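PDB 1W5T: ORC1-type DNA replication protein 2 from Aeropyrum pernix, which binds ATP, which it probably hydrolyses, binds DNA and takes part in regulating DNA replication. Local coordinates for residues Glu302-Ser307 with Asp400-Ala405; Ile312-Ile317 with Lys360-Leu365; Arg336-Ser341 with Val347-Tyr352. All blocks are in the same frame, centred on the assembly; numbering follows the deposited sequence.

Interaction 1 (Glu302-Ser307 with Asp400-Ala405); sequences ELEALS and DNIIQA
Glu304 O, on a residue that Ile402 packs against, accepts a hydrogen bond from Lys406 NZ, which also bonds weakly to Leu306 O, so helix 392-408 holds this bend of the chain by polar as well as apolar means. Within the bend, Leu306 N bonds to Leu303 O at 2.8 Å. The direct contact is apolar and small, burying 138 Å² over both sides. Its centre is Ile402, whose CA lies 6.4 Å from Glu304 CA. The longer branch of Ile402 carries the touch: with chi1 at -63° and chi2 at 177° it runs out extended, and CD1 ends 3.7 Å from Leu303 CB. The same methyl meets the aliphatic part of Glu304, with Ile402 CD1 4.0 Å from Glu304 CG, and the two side chains cross at about a right angle. The shorter branch comes in over the backbone, Ile402 CG2 lying 4.1 Å from Glu304 CA. Leu303 also packs on Leu395, Val398 and Val399 of helix 392-408, while Ile402 reaches Leu311 of helix 308-322. On the same short helix as Leu303, Glu302 forms a salt bridge with Arg190. Ile402 is thus met on one flank by a buried leucine and on another by the methylene of an exposed glutamate, which implies a greasy join finished at its solvent side by the alkyl part of a charged residue.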
loop_
_atom_site.group_PDB
_atom_site.type_symbol
_atom_site.label_atom_id
_atom_site.label_comp_id
_atom_site.label_asym_id
_atom_site.label_seq_id
_atom_site.Cartn_x
_atom_site.Cartn_y
_atom_site.Cartn_z
ATOM N N GLU A 302 -14.543 0.871 -1.598
ATOM C CA GLU A 302 -14.208 2.048 -2.388
ATOM C C GLU A 302 -15.404 2.426 -3.284
ATOM O O GLU A 302 -15.791 3.588 -3.360
ATOM C CB GLU A 302 -12.988 1.710 -3.261
ATOM C CG GLU A 302 -11.747 2.607 -3.253
ATOM C CD GLU A 302 -11.642 3.587 -2.103
ATOM O OE1 GLU A 302 -10.768 3.406 -1.232
ATOM O OE2 GLU A 302 -12.412 4.562 -2.100
ATOM N N LEU A 303 -15.984 1.424 -3.949
ATOM C CA LEU A 303 -17.151 1.625 -4.801
ATOM C C LEU A 303 -18.395 2.032 -4.031
ATOM O O LEU A 303 -19.088 2.954 -4.447
ATOM C CB LEU A 303 -17.436 0.398 -5.659
ATOM C CG LEU A 303 -16.283 -0.052 -6.553
ATOM C CD1 LEU A 303 -16.652 -1.332 -7.297
ATOM C CD2 LEU A 303 -15.787 1.055 -7.496
ATOM N N GLU A 304 -18.635 1.340 -2.908
ATOM C CA GLU A 304 -19.721 1.606 -1.974
ATOM C C GLU A 304 -19.715 3.039 -1.474
ATOM O O GLU A 304 -20.758 3.570 -1.122
ATOM C CB GLU A 304 -19.614 0.663 -0.766
ATOM C CG GLU A 304 -19.856 -0.813 -1.077
ATOM C CD GLU A 304 -19.978 -1.727 0.151
ATOM O OE1 GLU A 304 -19.244 -1.566 1.175
ATOM O OE2 GLU A 304 -20.817 -2.651 0.072
ATOM N N ALA A 305 -18.534 3.653 -1.416
ATOM C CA ALA A 305 -18.400 5.053 -1.039
ATOM C C ALA A 305 -18.848 5.998 -2.144
ATOM O O ALA A 305 -19.044 7.182 -1.918
ATOM C CB ALA A 305 -16.963 5.368 -0.659
ATOM N N LEU A 306 -19.009 5.486 -3.346
ATOM C CA LEU A 306 -19.370 6.335 -4.484
ATOM C C LEU A 306 -20.890 6.511 -4.564
ATOM O O LEU A 306 -21.616 5.581 -4.298
ATOM C CB LEU A 306 -18.860 5.671 -5.772
ATOM C CG LEU A 306 -17.567 6.168 -6.399
ATOM C CD1 LEU A 306 -16.558 6.729 -5.327
ATOM C CD2 LEU A 306 -16.953 5.123 -7.386
ATOM N N SER A 307 -21.346 7.696 -4.948
ATOM C CA SER A 307 -22.728 7.955 -5.322
ATOM C C SER A 307 -23.214 7.194 -6.586
ATOM O O SER A 307 -22.434 6.842 -7.459
ATOM C CB SER A 307 -22.926 9.459 -5.486
ATOM O OG SER A 307 -22.838 9.874 -6.837
ATOM N N ASP A 400 -23.292 -2.846 -10.473
ATOM C CA ASP A 400 -24.755 -2.953 -10.589
ATOM C C ASP A 400 -25.440 -3.187 -9.238
ATOM O O ASP A 400 -26.412 -2.480 -8.924
ATOM C CB ASP A 400 -25.202 -4.030 -11.577
ATOM C CG ASP A 400 -25.009 -3.615 -13.018
ATOM O OD1 ASP A 400 -25.168 -2.412 -13.326
ATOM O OD2 ASP A 400 -24.693 -4.430 -13.913
ATOM N N ASN A 401 -24.926 -4.152 -8.461
ATOM C CA ASN A 401 -25.479 -4.498 -7.145
ATOM C C ASN A 401 -25.412 -3.317 -6.160
ATOM O O ASN A 401 -26.280 -3.144 -5.322
ATOM C CB ASN A 401 -24.846 -5.783 -6.549
ATOM C CG ASN A 401 -25.014 -7.047 -7.472
ATOM O OD1 ASN A 401 -25.890 -7.098 -8.355
ATOM N ND2 ASN A 401 -24.150 -8.061 -7.260
ATOM N N ILE A 402 -24.403 -2.481 -6.301
ATOM C CA ILE A 402 -24.220 -1.367 -5.393
ATOM C C ILE A 402 -25.221 -0.286 -5.757
ATOM O O ILE A 402 -25.793 0.368 -4.869
ATOM C CB ILE A 402 -22.760 -0.879 -5.421
ATOM C CG1 ILE A 402 -21.845 -2.007 -4.915
ATOM C CG2 ILE A 402 -22.596 0.340 -4.575
ATOM C CD1 ILE A 402 -20.337 -1.719 -4.949
ATOM N N ILE A 403 -25.490 -0.137 -7.042
ATOM C CA ILE A 403 -26.491 0.828 -7.441
ATOM C C ILE A 403 -27.857 0.375 -6.915
ATOM O O ILE A 403 -28.593 1.175 -6.329
ATOM C CB ILE A 403 -26.533 1.066 -8.968
ATOM C CG1 ILE A 403 -25.229 1.695 -9.468
ATOM C CG2 ILE A 403 -27.701 1.971 -9.315
ATOM C CD1 ILE A 403 -24.929 1.356 -10.940
ATOM N N GLN A 404 -28.179 -0.897 -7.114
ATOM C CA GLN A 404 -29.432 -1.461 -6.601
ATOM C C GLN A 404 -29.571 -1.189 -5.080
ATOM O O GLN A 404 -30.585 -0.651 -4.643
ATOM C CB GLN A 404 -29.515 -2.979 -6.861
ATOM C CG GLN A 404 -29.810 -3.437 -8.310
ATOM C CD GLN A 404 -29.711 -4.977 -8.440
ATOM O OE1 GLN A 404 -30.710 -5.689 -8.261
ATOM N NE2 GLN A 404 -28.505 -5.483 -8.722
ATOM N N ALA A 405 -28.543 -1.530 -4.302
ATOM C CA ALA A 405 -28.560 -1.342 -2.849
ATOM C C ALA A 405 -28.747 0.116 -2.407
ATOM O O ALA A 405 -29.528 0.356 -1.477
ATOM C CB ALA A 405 -27.318 -1.947 -2.182
#

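Interaction 2 (Ile312-Ile317 with Lys360-Leu365); sequences IILRLI and KHLTSL
The His361 ring has the Leu365 side chain on one face, with Leu365 CG 3.9 Å above the plane and offset toward the rim. Its ND1 is hydrogen-bonded to Glu310 OE2, a bond to helix 308-322 made just beside the place where the next residue, Leu362, packs on that helix. From the loop leading into helix 308-322, Leu306 touches both the imidazole and Leu362.

Leu362 carries the contact between the segments, its CA 7.4 Å from Leu314 CA. Its CB is directed toward the other helix, and the two methyls divide the work. CD1 goes in closest: Leu362 CD1 lies 3.8 Å from Ile313 CG2 and also 3.8 Å from Leu314 N, so it presses against both a side chain and the helix backbone. The other branch turns to the next residue, with Leu362 CD2 4.1 Å from Leu314 CB. Ile313 answers with its shorter branch: chi1 of -58° puts CG1 beside the backbone N and leaves CG2 anti to it, facing Leu362. Leu314 and Leu362 both rest on Val368 of strand 368-372. All three touching residues are buried, and their side chains meet through methyl and methylene groups, with CD1 also lying against the backbone.

Where helix 352-364 ends, Ser364 OG donates to His361 O at 2.9 Å, a bond bent to 116° at the carbonyl oxygen and tilted 26° from its plane. Helix 308-322 against helix 352-364, closed by the first long strand of the wing, is part of the core of a winged-helix domain, in which helix 352-364, by its place in the topology, probably corresponds to the recognition helix.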
loop_
_atom_site.group_PDB
_atom_site.type_symbol
_atom_site.label_atom_id
_atom_site.label_comp_id
_atom_site.label_asym_id
_atom_site.label_seq_id
_atom_site.Cartn_x
_atom_site.Cartn_y
_atom_site.Cartn_z
ATOM N N ILE A 312 -23.037 4.810 -12.117
ATOM C CA ILE A 312 -23.602 4.714 -13.460
ATOM C C ILE A 312 -22.572 5.062 -14.574
ATOM O O ILE A 312 -22.499 4.396 -15.597
ATOM C CB ILE A 312 -24.918 5.560 -13.589
ATOM C CG1 ILE A 312 -26.042 4.912 -12.801
ATOM C CG2 ILE A 312 -25.383 5.640 -15.023
ATOM C CD1 ILE A 312 -26.947 5.928 -12.160
ATOM N N ILE A 313 -21.790 6.094 -14.345
ATOM C CA ILE A 313 -20.766 6.540 -15.280
ATOM C C ILE A 313 -19.601 5.560 -15.359
ATOM O O ILE A 313 -19.125 5.215 -16.479
ATOM C CB ILE A 313 -20.279 7.947 -14.912
ATOM C CG1 ILE A 313 -21.482 8.916 -14.902
ATOM C CG2 ILE A 313 -19.192 8.381 -15.891
ATOM C CD1 ILE A 313 -21.240 10.272 -14.128
ATOM N N LEU A 314 -19.166 5.087 -14.194
ATOM C CA LEU A 314 -18.168 4.025 -14.142
ATOM C C LEU A 314 -18.597 2.788 -14.957
ATOM O O LEU A 314 -17.829 2.245 -15.754
ATOM C CB LEU A 314 -17.821 3.644 -12.696
ATOM C CG LEU A 314 -16.671 2.640 -12.516
ATOM C CD1 LEU A 314 -15.432 3.123 -13.260
ATOM C CD2 LEU A 314 -16.314 2.422 -11.019
ATOM N N ARG A 315 -19.831 2.362 -14.745
ATOM C CA ARG A 315 -20.391 1.237 -15.472
ATOM C C ARG A 315 -20.326 1.442 -16.987
ATOM O O ARG A 315 -19.908 0.557 -17.724
ATOM C CB ARG A 315 -21.839 0.981 -15.039
ATOM C CG ARG A 315 -22.302 -0.414 -15.402
ATOM C CD ARG A 315 -23.649 -0.471 -16.039
ATOM N NE ARG A 315 -24.261 -1.791 -15.870
ATOM C CZ ARG A 315 -24.392 -2.693 -16.847
ATOM N NH1 ARG A 315 -24.972 -3.854 -16.594
ATOM N NH2 ARG A 315 -23.954 -2.443 -18.081
ATOM N N LEU A 316 -20.702 2.633 -17.430
ATOM C CA LEU A 316 -20.771 2.904 -18.846
ATOM C C LEU A 316 -19.384 2.903 -19.480
ATOM O O LEU A 316 -19.185 2.354 -20.564
ATOM C CB LEU A 316 -21.489 4.229 -19.099
ATOM C CG LEU A 316 -22.998 4.299 -18.873
ATOM C CD1 LEU A 316 -23.369 5.746 -18.724
ATOM C CD2 LEU A 316 -23.814 3.631 -20.006
ATOM N N ILE A 317 -18.420 3.511 -18.780
ATOM C CA ILE A 317 -17.033 3.517 -19.211
ATOM C C ILE A 317 -16.521 2.081 -19.259
ATOM O O ILE A 317 -15.835 1.710 -20.190
ATOM C CB ILE A 317 -16.202 4.399 -18.288
ATOM C CG1 ILE A 317 -16.559 5.871 -18.525
ATOM C CG2 ILE A 317 -14.706 4.133 -18.460
ATOM C CD1 ILE A 317 -15.706 6.918 -17.772
ATOM N N LYS A 360 -14.236 13.702 -13.013
ATOM C CA LYS A 360 -12.997 14.066 -12.333
ATOM C C LYS A 360 -12.673 13.133 -11.176
ATOM O O LYS A 360 -11.595 12.573 -11.124
ATOM C CB LYS A 360 -13.037 15.502 -11.824
ATOM C CG LYS A 360 -11.666 16.147 -11.935
ATOM C CD LYS A 360 -11.225 16.346 -13.414
ATOM C CE LYS A 360 -10.207 17.525 -13.536
ATOM N NZ LYS A 360 -9.848 18.046 -12.162
ATOM N N HIS A 361 -13.630 12.955 -10.274
ATOM C CA HIS A 361 -13.434 12.116 -9.113
ATOM C C HIS A 361 -13.059 10.680 -9.470
ATOM O O HIS A 361 -12.169 10.110 -8.842
ATOM C CB HIS A 361 -14.654 12.132 -8.226
ATOM C CG HIS A 361 -14.405 11.522 -6.900
ATOM N ND1 HIS A 361 -15.191 10.511 -6.387
ATOM C CD2 HIS A 361 -13.419 11.736 -5.996
ATOM C CE1 HIS A 361 -14.706 10.138 -5.216
ATOM N NE2 HIS A 361 -13.638 10.874 -4.951
ATOM N N LEU A 362 -13.740 10.107 -10.469
ATOM C CA LEU A 362 -13.437 8.770 -10.966
ATOM C C LEU A 362 -12.002 8.742 -11.424
ATOM O O LEU A 362 -11.298 7.779 -11.156
ATOM C CB LEU A 362 -14.351 8.319 -12.142
ATOM C CG LEU A 362 -15.824 7.964 -11.813
ATOM C CD1 LEU A 362 -16.742 7.821 -13.041
ATOM C CD2 LEU A 362 -15.989 6.762 -10.865
ATOM N N THR A 363 -11.570 9.803 -12.098
ATOM C CA THR A 363 -10.218 9.874 -12.601
ATOM C C THR A 363 -9.200 9.893 -11.455
ATOM O O THR A 363 -8.208 9.162 -11.477
ATOM C CB THR A 363 -10.047 11.116 -13.515
ATOM O OG1 THR A 363 -10.629 10.821 -14.789
ATOM C CG2 THR A 363 -8.579 11.358 -13.831
ATOM N N SER A 364 -9.467 10.721 -10.458
ATOM C CA SER A 364 -8.556 10.869 -9.331
ATOM C C SER A 364 -8.499 9.616 -8.480
ATOM O O SER A 364 -7.531 9.418 -7.732
ATOM C CB SER A 364 -8.927 12.073 -8.485
ATOM O OG SER A 364 -10.068 11.805 -7.755
ATOM N N LEU A 365 -9.508 8.752 -8.610
ATOM C CA LEU A 365 -9.516 7.503 -7.849
ATOM C C LEU A 365 -8.753 6.453 -8.628
ATOM O O LEU A 365 -8.657 5.308 -8.187
ATOM C CB LEU A 365 -10.928 6.991 -7.530
ATOM C CG LEU A 365 -11.762 7.616 -6.396
ATOM C CD1 LEU A 365 -13.247 7.204 -6.506
ATOM C CD2 LEU A 365 -11.231 7.294 -4.987
#

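Interaction 3 (Arg336-Ser341 with Val347-Tyr352); sequences RYEDAS and VKPRGY
The chain leaves helix 330-345 and doubles back along it in an extended conformation, bringing Pro349 CA within 5.3 Å of Glu338 CA, and Val347 N makes a weak but straight bond (173°) of 3.3 Å to Ser341 O. The firmer link uses a side chain. Arg350 N donates to Tyr337 OH at 3.1 Å with an angle of 160° at the hydrogen, approaching the ring at its edge and near its plane. Tyr337 OH also pairs with His309 ND1 of helix 308-322, so two groups grip this phenol oxygen. Its first torsion, 164°, sets CG anti to the backbone N and sends the ring out beside the returning chain. One ring face carries Ser341 OG over its centre, 3.8 Å above the plane. Pro349 fills the angle between these groups: its CB lies 3.6 Å from Ser341 OG and 3.9 Å from Tyr337 CE2, approaching the ring obliquely. Glu338 CG lies 3.9 Å from Pro349 CB, the two side chains crossing at about a right angle. Nearer the helix end, Val347 CG2 packs 3.8 Å from Ser341 CB. A phenylalanine in place of Tyr337 would probably keep the proline packing but leave both Arg350 N and His309 ND1 without their shared partner. The short turn joining helix 330-345 to helix 352-364 is that of the helix-turn-helix unit within a winged-helix domain.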
loop_
_atom_site.group_PDB
_atom_site.type_symbol
_atom_site.label_atom_id
_atom_site.label_comp_id
_atom_site.label_asym_id
_atom_site.label_seq_id
_atom_site.Cartn_x
_atom_site.Cartn_y
_atom_site.Cartn_z
ATOM N N ARG A 336 -24.920 8.482 -23.629
ATOM C CA ARG A 336 -25.190 7.214 -22.953
ATOM C C ARG A 336 -25.558 7.358 -21.477
ATOM O O ARG A 336 -26.323 6.569 -20.951
ATOM C CB ARG A 336 -23.989 6.285 -23.080
ATOM C CG ARG A 336 -23.797 5.698 -24.474
ATOM C CD ARG A 336 -22.647 4.731 -24.553
ATOM N NE ARG A 336 -22.344 4.381 -25.930
ATOM C CZ ARG A 336 -21.415 3.501 -26.305
ATOM N NH1 ARG A 336 -21.237 3.263 -27.604
ATOM N NH2 ARG A 336 -20.658 2.868 -25.402
ATOM N N TYR A 337 -24.991 8.358 -20.810
ATOM C CA TYR A 337 -25.255 8.598 -19.401
ATOM C C TYR A 337 -26.695 9.055 -19.216
ATOM O O TYR A 337 -27.397 8.543 -18.337
ATOM C CB TYR A 337 -24.282 9.643 -18.824
ATOM C CG TYR A 337 -24.757 10.188 -17.500
ATOM C CD1 TYR A 337 -24.751 9.392 -16.363
ATOM C CD2 TYR A 337 -25.262 11.481 -17.398
ATOM C CE1 TYR A 337 -25.197 9.865 -15.164
ATOM C CE2 TYR A 337 -25.734 11.964 -16.193
ATOM C CZ TYR A 337 -25.691 11.146 -15.073
ATOM O OH TYR A 337 -26.128 11.631 -13.858
ATOM N N GLU A 338 -27.107 10.030 -20.030
ATOM C CA GLU A 338 -28.486 10.529 -20.020
ATOM C C GLU A 338 -29.454 9.409 -20.389
ATOM O O GLU A 338 -30.405 9.137 -19.654
ATOM C CB GLU A 338 -28.649 11.725 -20.970
ATOM C CG GLU A 338 -28.040 13.021 -20.435
ATOM C CD GLU A 338 -27.926 14.096 -21.503
ATOM O OE1 GLU A 338 -28.080 15.287 -21.180
ATOM O OE2 GLU A 338 -27.683 13.745 -22.669
ATOM N N ASP A 339 -29.169 8.756 -21.514
ATOM C CA ASP A 339 -29.873 7.561 -21.952
ATOM C C ASP A 339 -29.969 6.554 -20.780
ATOM O O ASP A 339 -31.077 6.133 -20.414
ATOM C CB ASP A 339 -29.161 6.893 -23.170
ATOM C CG ASP A 339 -29.391 7.628 -24.538
ATOM O OD1 ASP A 339 -30.257 8.522 -24.654
ATOM O OD2 ASP A 339 -28.726 7.354 -25.577
ATOM N N ALA A 340 -28.825 6.194 -20.183
ATOM C CA ALA A 340 -28.789 5.124 -19.179
ATOM C C ALA A 340 -29.476 5.423 -17.847
ATOM O O ALA A 340 -30.117 4.532 -17.292
ATOM C CB ALA A 340 -27.378 4.630 -18.939
ATOM N N SER A 341 -29.333 6.641 -17.329
ATOM C CA SER A 341 -29.946 6.968 -16.036
ATOM C C SER A 341 -31.448 6.754 -16.091
ATOM O O SER A 341 -31.985 5.978 -15.315
ATOM C CB SER A 341 -29.655 8.401 -15.533
ATOM O OG SER A 341 -28.805 9.152 -16.378
ATOM N N VAL A 347 -33.638 7.156 -12.705
ATOM C CA VAL A 347 -33.232 8.378 -12.010
ATOM C C VAL A 347 -33.022 9.474 -13.059
ATOM O O VAL A 347 -32.582 9.183 -14.192
ATOM C CB VAL A 347 -31.919 8.194 -11.166
ATOM C CG1 VAL A 347 -32.163 7.339 -9.924
ATOM C CG2 VAL A 347 -30.751 7.636 -12.005
ATOM N N LYS A 348 -33.329 10.728 -12.728
ATOM C CA LYS A 348 -33.101 11.780 -13.729
ATOM C C LYS A 348 -31.590 12.157 -13.829
ATOM O O LYS A 348 -30.905 12.279 -12.798
ATOM C CB LYS A 348 -34.043 12.997 -13.558
ATOM C CG LYS A 348 -33.911 13.743 -12.242
ATOM C CD LYS A 348 -33.380 15.177 -12.439
ATOM C CE LYS A 348 -33.134 15.880 -11.091
ATOM N NZ LYS A 348 -31.707 16.312 -10.896
ATOM N N PRO A 349 -31.072 12.289 -15.057
ATOM C CA PRO A 349 -29.640 12.592 -15.255
ATOM C C PRO A 349 -29.260 13.911 -14.617
ATOM O O PRO A 349 -30.014 14.866 -14.769
ATOM C CB PRO A 349 -29.477 12.655 -16.784
ATOM C CG PRO A 349 -30.856 12.692 -17.365
ATOM C CD PRO A 349 -31.790 12.121 -16.334
ATOM N N ARG A 350 -28.139 13.934 -13.896
ATOM C CA ARG A 350 -27.591 15.144 -13.303
ATOM C C ARG A 350 -27.046 16.102 -14.370
ATOM O O ARG A 350 -26.647 15.672 -15.457
ATOM C CB ARG A 350 -26.476 14.789 -12.322
ATOM C CG ARG A 350 -26.868 13.924 -11.129
ATOM C CD ARG A 350 -27.947 14.534 -10.198
ATOM N NE ARG A 350 -27.381 15.300 -9.088
ATOM C CZ ARG A 350 -27.244 14.849 -7.835
ATOM N NH1 ARG A 350 -27.620 13.612 -7.505
ATOM N NH2 ARG A 350 -26.721 15.649 -6.901
ATOM N N GLY A 351 -27.050 17.398 -14.071
ATOM C CA GLY A 351 -26.614 18.417 -15.003
ATOM C C GLY A 351 -25.126 18.353 -15.299
ATOM O O GLY A 351 -24.362 17.689 -14.589
ATOM N N TYR A 352 -24.707 19.061 -16.334
ATOM C CA TYR A 352 -23.326 19.062 -16.763
ATOM C C TYR A 352 -22.287 19.309 -15.662
ATOM O O TYR A 352 -21.307 18.574 -15.559
ATOM C CB TYR A 352 -23.147 20.080 -17.876
ATOM C CG TYR A 352 -23.619 19.577 -19.212
ATOM C CD1 TYR A 352 -24.825 19.996 -19.743
ATOM C CD2 TYR A 352 -22.849 18.682 -19.948
ATOM C CE1 TYR A 352 -25.260 19.529 -20.973
ATOM C CE2 TYR A 352 -23.269 18.214 -21.181
ATOM C CZ TYR A 352 -24.476 18.636 -21.687
ATOM O OH TYR A 352 -24.889 18.176 -22.920
#

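From the N terminus, residues 302-307 open interaction 1, 312-317 open interaction 2 and 336-341 open interaction 3; the partners then follow in reverse order, 347-352, 360-365 and 400-405. The loops therefore nest without crossing: interaction 3 closes the short innermost one, interaction 2 the next, and interaction 1 encloses both. Helix 308-322, which supplies half of interaction 2, touches both others: Arg315 NH1 is 2.8 Å from Asp400 OD2 in a salt bridge joining interactions 1 and 2, while Leu316 CD1 packs 3.5 Å from Tyr337 CA between interactions 2 and 3. Interactions 1 and 3, with centres about 17 Å apart, do not touch. Together they tie helix 392-408 and helix 300-304 to the winged-helix core.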